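Local coordinates for phosphoribosylaminoimidazole-succinocarboxamide synthase (Saccharomyces cerevisiae, PDB 2CNQ), which catalyses the ATP-dependent joining of 4-carboxy-5-aminoimidazole ribotide and aspartate to give SAICAR in de novo purine biosynthesis, at residues Leu187-Leu198 against Phe218-Ile229. Sequence-based numbering, arbitrary orientation.
Sequences LSRRVAELAVKL and FEFGIDEKTNEI. With ADP (adenosine-5'-diphosphate), chain B; SO4 (sulfate ion), chain K.
Phe220 points its ring edge-on at helix 185-209, with CZ 3.8 Å from Ala195 CA and CE2 3.5 Å from Val191 O. With CG anti to its carbonyl carbon (chi1 -69°), the ring is carried toward the helix, where Val191 CG1 meets CD2 while Leu194 and Leu198 reach it obliquely. Phe218 repeats this one helical turn on: Ala195 O sits at its ring edge and Leu198 CB lies 4.1 Å from CZ. Ala195 CB touches both rings, at Phe220 CZ and Phe218 CD2. Toward the hairpin end, Ile229 CG2 and Leu194 CD2 meet tip to tip at 3.6 Å, whereas Ile229 CD1 lies against Arg190 CB and joins Leu187 CD1, which also touches Ile222 CD1. Arg190, bent at chi3 (63°), passes over Ile229, whose CD1 lies 3.9 Å above the guanidinium plane, offset toward its rim. It then grips Asn227 end-on, NH1 to OD1 at 2.9 Å and NH2 to the backbone O at 3.0 Å, both nitrogens approaching from above the carbonyl planes; a water links NH2, weakly, to Ile229 N. On the sheet's other side, Glu219 OE2 accepts a 2.6 Å hydrogen bond from O2' of the ADP ribose. A helix thus packs on one face of an antiparallel β-hairpin, strands 211-223 and 228-245, whose turn carries a G1 beta bulge with Asn227 and Glu228 facing Asp223; the hairpin's other face lines the nucleotide site of this SAICAR synthetase.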
ATOM      1  N   LEU A 187      12.946  18.335   0.475  1.00 10.21           N
ATOM      2  CA  LEU A 187      11.916  17.417   0.853  1.00 10.21           C
ATOM      3  C   LEU A 187      12.080  16.117   0.124  1.00  9.06           C
ATOM      4  O   LEU A 187      11.925  15.066   0.703  1.00  9.87           O
ATOM      5  CB  LEU A 187      10.556  18.014   0.602  1.00 10.29           C
ATOM      6  CG  LEU A 187       9.410  17.116   1.007  1.00 10.23           C
ATOM      7  CD1 LEU A 187       9.461  16.757   2.479  1.00 12.06           C
ATOM      8  CD2 LEU A 187       8.110  17.779   0.646  1.00 11.01           C
ATOM      9  N   SER A 188      12.399  16.157  -1.151  1.00  9.45           N
ATOM     10  CA  SER A 188      12.551  14.917  -1.891  1.00  9.30           C
ATOM     11  C   SER A 188      13.639  14.064  -1.318  1.00  8.38           C
ATOM     12  O   SER A 188      13.500  12.864  -1.246  1.00  8.76           O
ATOM     13  CB  SER A 188      12.901  15.231  -3.340  0.74 10.06           C
ATOM     14  OG  SER A 188      12.981  14.063  -4.156  0.74 11.46           O
ATOM     15  N   ARG A 189      14.748  14.656  -0.922  1.00  8.25           N
ATOM     16  CA  ARG A 189      15.799  13.876  -0.341  1.00  8.54           C
ATOM     17  C   ARG A 189      15.332  13.311   0.983  1.00  8.16           C
ATOM     18  O   ARG A 189      15.618  12.174   1.277  1.00  8.28           O
ATOM     19  CB  ARG A 189      17.032  14.716  -0.132  1.00  9.38           C
ATOM     20  CG  ARG A 189      18.190  13.863   0.361  1.00 10.92           C
ATOM     21  CD  ARG A 189      19.336  14.707   0.708  1.00 12.48           C
ATOM     22  NE  ARG A 189      20.529  13.959   1.039  1.00 15.41           N
ATOM     23  CZ  ARG A 189      21.500  13.687   0.189  0.80 16.28           C
ATOM     24  NH1 ARG A 189      22.548  13.014   0.616  0.80 16.49           N
ATOM     25  NH2 ARG A 189      21.435  14.074  -1.066  0.80 16.69           N
ATOM     26  N   ARG A 190      14.640  14.096   1.781  1.00  8.21           N
ATOM     27  CA  ARG A 190      14.166  13.605   3.035  1.00  8.45           C
ATOM     28  C   ARG A 190      13.226  12.454   2.824  1.00  7.98           C
ATOM     29  O   ARG A 190      13.260  11.483   3.546  1.00  7.95           O
ATOM     30  CB  ARG A 190      13.451  14.680   3.799  1.00  8.88           C
ATOM     31  CG  ARG A 190      14.357  15.723   4.337  1.00 11.23           C
ATOM     32  CD  ARG A 190      13.586  16.874   4.874  1.00 12.30           C
ATOM     33  NE  ARG A 190      12.763  16.471   5.991  1.00 14.46           N
ATOM     34  CZ  ARG A 190      11.712  17.138   6.440  1.00 16.66           C
ATOM     35  NH1 ARG A 190      11.298  18.237   5.842  1.00 19.88           N
ATOM     36  NH2 ARG A 190      11.066  16.686   7.501  1.00 18.02           N
ATOM     37  N   VAL A 191      12.351  12.576   1.847  1.00  8.01           N
ATOM     38  CA  VAL A 191      11.437  11.528   1.497  1.00  8.15           C
ATOM     39  C   VAL A 191      12.210  10.298   1.113  1.00  7.33           C
ATOM     40  O   VAL A 191      11.910   9.206   1.596  1.00  7.84           O
ATOM     41  CB  VAL A 191      10.553  11.985   0.352  1.00  8.61           C
ATOM     42  CG1 VAL A 191       9.853  10.841  -0.314  1.00  8.89           C
ATOM     43  CG2 VAL A 191       9.581  13.022   0.849  1.00  9.33           C
ATOM     44  N   ALA A 192      13.186  10.437   0.263  1.00  7.65           N
ATOM     45  CA  ALA A 192      13.930   9.304  -0.176  1.00  7.93           C
ATOM     46  C   ALA A 192      14.601   8.608   0.954  1.00  7.62           C
ATOM     47  O   ALA A 192      14.586   7.398   1.057  1.00  8.81           O
ATOM     48  CB  ALA A 192      14.988   9.757  -1.158  1.00  8.64           C
ATOM     49  N   GLU A 193      15.227   9.376   1.806  1.00  7.55           N
ATOM     50  CA  GLU A 193      15.984   8.767   2.849  0.75  8.06           C
ATOM     51  C   GLU A 193      15.091   8.118   3.854  1.00  7.40           C
ATOM     52  O   GLU A 193      15.387   7.043   4.310  1.00  7.56           O
ATOM     53  CB  GLU A 193      16.891   9.764   3.491  0.75  8.70           C
ATOM     54  CG  GLU A 193      17.984  10.148   2.546  0.75  9.97           C
ATOM     55  CD  GLU A 193      19.018  10.998   3.167  0.75 12.48           C
ATOM     56  OE1 GLU A 193      20.031  11.226   2.510  0.75 17.00           O
ATOM     57  OE2 GLU A 193      18.812  11.461   4.294  0.75 15.96           O
ATOM     58  N   LEU A 194      13.988   8.747   4.178  1.00  6.91           N
ATOM     59  CA  LEU A 194      13.099   8.183   5.143  1.00  7.34           C
ATOM     60  C   LEU A 194      12.487   6.941   4.570  1.00  6.87           C
ATOM     61  O   LEU A 194      12.368   5.942   5.242  1.00  7.13           O
ATOM     62  CB  LEU A 194      12.025   9.171   5.494  1.00  7.34           C
ATOM     63  CG  LEU A 194      10.957   8.667   6.440  1.00  8.42           C
ATOM     64  CD1 LEU A 194      11.575   8.233   7.745  1.00  9.43           C
ATOM     65  CD2 LEU A 194       9.938   9.728   6.663  1.00  9.48           C
ATOM     66  N   ALA A 195      12.064   6.998   3.333  1.00  6.66           N
ATOM     67  CA  ALA A 195      11.431   5.846   2.748  1.00  7.06           C
ATOM     68  C   ALA A 195      12.363   4.669   2.759  1.00  6.60           C
ATOM     69  O   ALA A 195      11.956   3.570   3.066  1.00  6.70           O
ATOM     70  CB  ALA A 195      10.995   6.173   1.349  1.00  7.78           C
ATOM     71  N   VAL A 196      13.613   4.871   2.393  1.00  6.74           N
ATOM     72  CA  VAL A 196      14.545   3.780   2.383  1.00  7.30           C
ATOM     73  C   VAL A 196      14.771   3.290   3.785  1.00  7.33           C
ATOM     74  O   VAL A 196      14.854   2.104   3.999  1.00  7.51           O
ATOM     75  CB  VAL A 196      15.842   4.164   1.694  1.00  7.83           C
ATOM     76  CG1 VAL A 196      16.928   3.185   1.985  1.00  8.89           C
ATOM     77  CG2 VAL A 196      15.579   4.285   0.209  1.00  8.43           C
ATOM     78  N   LYS A 197      14.858   4.182   4.735  1.00  7.34           N
ATOM     79  CA  LYS A 197      15.056   3.777   6.094  1.00  8.15           C
ATOM     80  C   LYS A 197      13.914   2.916   6.579  1.00  7.54           C
ATOM     81  O   LYS A 197      14.117   1.883   7.169  1.00  8.06           O
ATOM     82  CB  LYS A 197      15.197   4.998   6.952  0.51  8.65           C
ATOM     83  CG  LYS A 197      15.678   4.678   8.315  0.51 11.46           C
ATOM     84  CD  LYS A 197      15.851   5.901   9.155  0.51 12.33           C
ATOM     85  CE  LYS A 197      17.034   6.702   8.761  0.51 16.26           C
ATOM     86  NZ  LYS A 197      17.381   7.667   9.845  0.51 18.40           N
ATOM     87  N   LEU A 198      12.693   3.369   6.330  1.00  7.00           N
ATOM     88  CA  LEU A 198      11.540   2.613   6.745  1.00  7.19           C
ATOM     89  C   LEU A 198      11.512   1.296   6.053  1.00  6.81           C
ATOM     90  O   LEU A 198      11.289   0.272   6.658  1.00  7.27           O
ATOM     91  CB  LEU A 198      10.262   3.372   6.481  1.00  7.01           C
ATOM     92  CG  LEU A 198      10.123   4.709   7.165  1.00  7.43           C
ATOM     93  CD1 LEU A 198       8.844   5.358   6.755  1.00  8.63           C
ATOM     94  CD2 LEU A 198      10.195   4.576   8.658  1.00  8.51           C
ATOM     95  N   PHE A 218       4.999   3.628  -0.373  1.00  5.81           N
ATOM     96  CA  PHE A 218       4.540   4.405   0.748  1.00  6.04           C
ATOM     97  C   PHE A 218       3.882   5.648   0.209  1.00  6.03           C
ATOM     98  O   PHE A 218       4.161   6.089  -0.869  1.00  6.51           O
ATOM     99  CB  PHE A 218       5.701   4.836   1.610  1.00  6.64           C
ATOM    100  CG  PHE A 218       6.485   3.746   2.234  1.00  6.14           C
ATOM    101  CD1 PHE A 218       5.902   2.837   3.074  1.00  6.70           C
ATOM    102  CD2 PHE A 218       7.829   3.663   2.015  1.00  7.51           C
ATOM    103  CE1 PHE A 218       6.660   1.905   3.705  1.00  7.22           C
ATOM    104  CE2 PHE A 218       8.594   2.714   2.637  1.00  8.18           C
ATOM    105  CZ  PHE A 218       8.018   1.840   3.475  1.00  7.47           C
ATOM    106  N   GLU A 219       3.073   6.243   1.049  1.00  6.07           N
ATOM    107  CA  GLU A 219       2.627   7.579   0.871  1.00  6.24           C
ATOM    108  C   GLU A 219       2.974   8.357   2.079  1.00  5.90           C
ATOM    109  O   GLU A 219       2.847   7.895   3.194  1.00  6.04           O
ATOM    110  CB  GLU A 219       1.144   7.661   0.618  1.00  7.02           C
ATOM    111  CG  GLU A 219       0.764   6.963  -0.642  1.00  8.43           C
ATOM    112  CD  GLU A 219      -0.635   7.199  -1.087  1.00  7.84           C
ATOM    113  OE1 GLU A 219      -1.112   6.371  -1.886  1.00  8.02           O
ATOM    114  OE2 GLU A 219      -1.237   8.194  -0.652  1.00  8.25           O
ATOM    115  N   PHE A 220       3.438   9.551   1.829  1.00  6.26           N
ATOM    116  CA  PHE A 220       3.813  10.456   2.871  1.00  6.64           C
ATOM    117  C   PHE A 220       3.029  11.722   2.762  1.00  7.10           C
ATOM    118  O   PHE A 220       2.751  12.205   1.682  1.00  7.60           O
ATOM    119  CB  PHE A 220       5.271  10.847   2.714  0.75  6.85           C
ATOM    120  CG  PHE A 220       6.302   9.774   2.973  0.75  6.93           C
ATOM    121  CD1 PHE A 220       6.022   8.586   3.609  0.75  7.97           C
ATOM    122  CD2 PHE A 220       7.609   9.980   2.582  0.75  6.87           C
ATOM    123  CE1 PHE A 220       7.042   7.679   3.842  0.75  8.07           C
ATOM    124  CE2 PHE A 220       8.602   9.063   2.859  0.75  7.09           C
ATOM    125  CZ  PHE A 220       8.314   7.946   3.490  0.75  7.50           C
ATOM    126  N   GLY A 221       2.732  12.274   3.900  1.00  7.21           N
ATOM    127  CA  GLY A 221       2.266  13.610   4.034  1.00  7.89           C
ATOM    128  C   GLY A 221       3.330  14.451   4.641  1.00  8.06           C
ATOM    129  O   GLY A 221       4.401  13.991   5.013  1.00  8.60           O
ATOM    130  N   ILE A 222       3.015  15.718   4.738  1.00  9.48           N
ATOM    131  CA  ILE A 222       3.923  16.654   5.309  1.00 10.79           C
ATOM    132  C   ILE A 222       3.120  17.538   6.207  1.00 10.82           C
ATOM    133  O   ILE A 222       2.135  18.116   5.817  1.00 11.46           O
ATOM    134  CB  ILE A 222       4.676  17.433   4.218  1.00 12.04           C
ATOM    135  CG1 ILE A 222       5.662  18.421   4.827  1.00 13.10           C
ATOM    136  CG2 ILE A 222       3.741  18.131   3.242  1.00 12.90           C
ATOM    137  CD1 ILE A 222       6.840  17.795   5.442  1.00 15.29           C
ATOM    138  N   ASP A 223       3.559  17.640   7.433  1.00 11.45           N
ATOM    139  CA  ASP A 223       2.983  18.563   8.377  1.00 13.16           C
ATOM    140  C   ASP A 223       3.886  19.742   8.373  1.00 15.05           C
ATOM    141  O   ASP A 223       4.967  19.734   8.972  1.00 16.25           O
ATOM    142  CB  ASP A 223       2.935  17.962   9.764  1.00 14.19           C
ATOM    143  CG  ASP A 223       2.381  18.916  10.760  1.00 16.43           C
ATOM    144  OD1 ASP A 223       2.350  20.134  10.481  1.00 19.21           O
ATOM    145  OD2 ASP A 223       1.964  18.447  11.816  1.00 20.07           O
ATOM    146  N   GLU A 224       3.437  20.763   7.675  1.00 17.36           N
ATOM    147  CA  GLU A 224       4.278  21.925   7.476  1.00 20.13           C
ATOM    148  C   GLU A 224       4.398  22.776   8.749  1.00 19.80           C
ATOM    149  O   GLU A 224       5.259  23.648   8.821  1.00 21.68           O
ATOM    150  CB  GLU A 224       3.811  22.709   6.243  1.00 21.42           C
ATOM    151  CG  GLU A 224       3.512  21.789   5.060  1.00 23.94           C
ATOM    152  CD  GLU A 224       3.710  22.418   3.704  1.00 24.62           C
ATOM    153  OE1 GLU A 224       4.877  22.533   3.266  1.00 30.77           O
ATOM    154  OE2 GLU A 224       2.705  22.761   3.058  1.00 28.23           O
ATOM    155  N   LYS A 225       3.577  22.501   9.756  0.70 19.34           N
ATOM    156  CA  LYS A 225       3.662  23.216  11.024  0.70 19.34           C
ATOM    157  C   LYS A 225       4.814  22.692  11.875  0.70 17.90           C
ATOM    158  O   LYS A 225       5.513  23.474  12.513  0.70 18.63           O
ATOM    159  CB  LYS A 225       2.350  23.108  11.795  0.70 19.97           C
ATOM    160  CG  LYS A 225       1.135  23.620  11.029  0.70 21.33           C
ATOM    161  CD  LYS A 225      -0.126  23.764  11.812  0.30 20.77           C
ATOM    162  CE  LYS A 225      -1.263  24.401  11.038  0.30 20.85           C
ATOM    163  NZ  LYS A 225      -1.474  23.822  13.857  0.20 21.43           N
ATOM    164  N   THR A 226       5.015  21.376  11.879  0.70 16.48           N
ATOM    165  CA  THR A 226       6.079  20.750  12.657  0.70 16.72           C
ATOM    166  C   THR A 226       7.284  20.344  11.788  0.70 15.09           C
ATOM    167  O   THR A 226       8.290  19.857  12.291  0.70 15.76           O
ATOM    168  CB  THR A 226       5.536  19.495  13.349  0.70 17.09           C
ATOM    169  OG1 THR A 226       5.057  18.592  12.352  0.70 17.36           O
ATOM    170  CG2 THR A 226       4.389  19.839  14.295  0.70 18.45           C
ATOM    171  N   ASN A 227       7.167  20.537  10.483  0.70 13.92           N
ATOM    172  CA  ASN A 227       8.150  20.051   9.531  0.70 14.09           C
ATOM    173  C   ASN A 227       8.462  18.591   9.740  0.70 13.23           C
ATOM    174  O   ASN A 227       9.602  18.141   9.651  0.70 13.96           O
ATOM    175  CB  ASN A 227       9.434  20.837   9.567  0.70 14.17           C
ATOM    176  CG  ASN A 227      10.280  20.590   8.346  0.70 14.15           C
ATOM    177  OD1 ASN A 227       9.780  20.271   7.269  0.70 15.50           O
ATOM    178  ND2 ASN A 227      11.571  20.794   8.493  0.70 17.92           N
ATOM    179  N   GLU A 228       7.350  17.835   9.740  0.70 10.24           N
ATOM    180  CA  GLU A 228       7.473  16.376   9.815  0.70 10.41           C
ATOM    181  C   GLU A 228       6.829  15.699   8.678  0.70  9.44           C
ATOM    182  O   GLU A 228       5.718  16.026   8.358  0.70 10.25           O
ATOM    183  CB  GLU A 228       6.878  15.923  11.157  0.70 11.51           C
ATOM    184  CG  GLU A 228       7.719  16.398  12.372  0.70 14.56           C
ATOM    185  CD  GLU A 228       7.114  15.998  13.682  0.70 14.98           C
ATOM    186  OE1 GLU A 228       7.695  15.141  14.373  0.30 14.96           O
ATOM    187  OE2 GLU A 228       6.030  16.523  14.007  0.30 14.48           O
ATOM    188  N   ILE A 229       7.514  14.715   8.111  1.00  9.31           N
ATOM    189  CA  ILE A 229       6.947  13.812   7.163  1.00  8.63           C
ATOM    190  C   ILE A 229       6.073  12.856   7.950  1.00  8.23           C
ATOM    191  O   ILE A 229       6.415  12.423   9.034  1.00  9.50           O
ATOM    192  CB  ILE A 229       8.020  13.114   6.395  1.00  8.85           C
ATOM    193  CG1 ILE A 229       8.778  14.120   5.544  1.00 10.70           C
ATOM    194  CG2 ILE A 229       7.438  12.047   5.524  1.00  9.46           C
ATOM    195  CD1 ILE A 229      10.016  13.553   4.919  1.00 11.47           C
TER
HETATM  196  PB  ADP B1307      -6.087   5.208  -4.711  1.00  7.97           P
HETATM  197  O1B ADP B1307      -4.964   4.346  -4.364  1.00  9.67           O
HETATM  198  O2B ADP B1307      -5.654   6.523  -5.208  1.00 11.30           O
HETATM  199  O3B ADP B1307      -7.091   4.694  -5.620  1.00 10.42           O
HETATM  200  PA  ADP B1307      -7.185   4.587  -2.151  1.00  6.51           P
HETATM  201  O1A ADP B1307      -5.974   3.911  -1.680  1.00  7.41           O
HETATM  202  O2A ADP B1307      -8.362   3.797  -2.475  1.00  6.59           O
HETATM  203  O3A ADP B1307      -6.848   5.537  -3.357  1.00  7.60           O
HETATM  204  O5' ADP B1307      -7.657   5.660  -1.107  1.00  6.84           O
HETATM  205  C5' ADP B1307      -6.809   6.411  -0.268  1.00  6.92           C
HETATM  206  C4' ADP B1307      -6.771   7.832  -0.747  1.00  6.78           C
HETATM  207  O4' ADP B1307      -6.580   8.636   0.415  1.00  6.98           O
HETATM  208  C3' ADP B1307      -5.611   8.141  -1.643  1.00  7.16           C
HETATM  209  O3' ADP B1307      -5.911   9.250  -2.454  1.00  8.35           O
HETATM  210  C2' ADP B1307      -4.553   8.566  -0.661  1.00  6.88           C
HETATM  211  O2' ADP B1307      -3.526   9.315  -1.231  1.00  7.34           O
HETATM  212  C1' ADP B1307      -5.372   9.356   0.287  1.00  6.68           C
HETATM  213  N9  ADP B1307      -4.842   9.519   1.608  1.00  6.31           N
HETATM  214  C8  ADP B1307      -4.177   8.608   2.321  1.00  6.39           C
HETATM  215  N7  ADP B1307      -3.910   9.011   3.535  1.00  6.45           N
HETATM  216  C5  ADP B1307      -4.425  10.249   3.602  1.00  6.68           C
HETATM  217  C6  ADP B1307      -4.515  11.228   4.619  1.00  7.19           C
HETATM  218  N6  ADP B1307      -4.026  11.009   5.823  1.00  7.23           N
HETATM  219  N1  ADP B1307      -5.042  12.413   4.332  1.00  7.93           N
HETATM  220  C2  ADP B1307      -5.570  12.611   3.128  1.00  8.26           C
HETATM  221  N3  ADP B1307      -5.619  11.747   2.125  1.00  7.80           N
HETATM  222  C4  ADP B1307      -5.034  10.577   2.376  1.00  6.87           C
HETATM  223  S   SO4 K1316      -2.062  19.873  14.566  0.50 22.40           S
HETATM  224  O1  SO4 K1316      -1.996  20.416  13.215  0.50 22.84           O
HETATM  225  O2  SO4 K1316      -0.856  19.088  14.817  0.50 22.45           O
HETATM  226  O3  SO4 K1316      -2.191  20.969  15.529  0.50 22.60           O
HETATM  227  O4  SO4 K1316      -3.212  18.980  14.670  0.50 21.59           O
HETATM  228  O   HOH W   1      10.261  14.197   9.109  1.00 17.02           O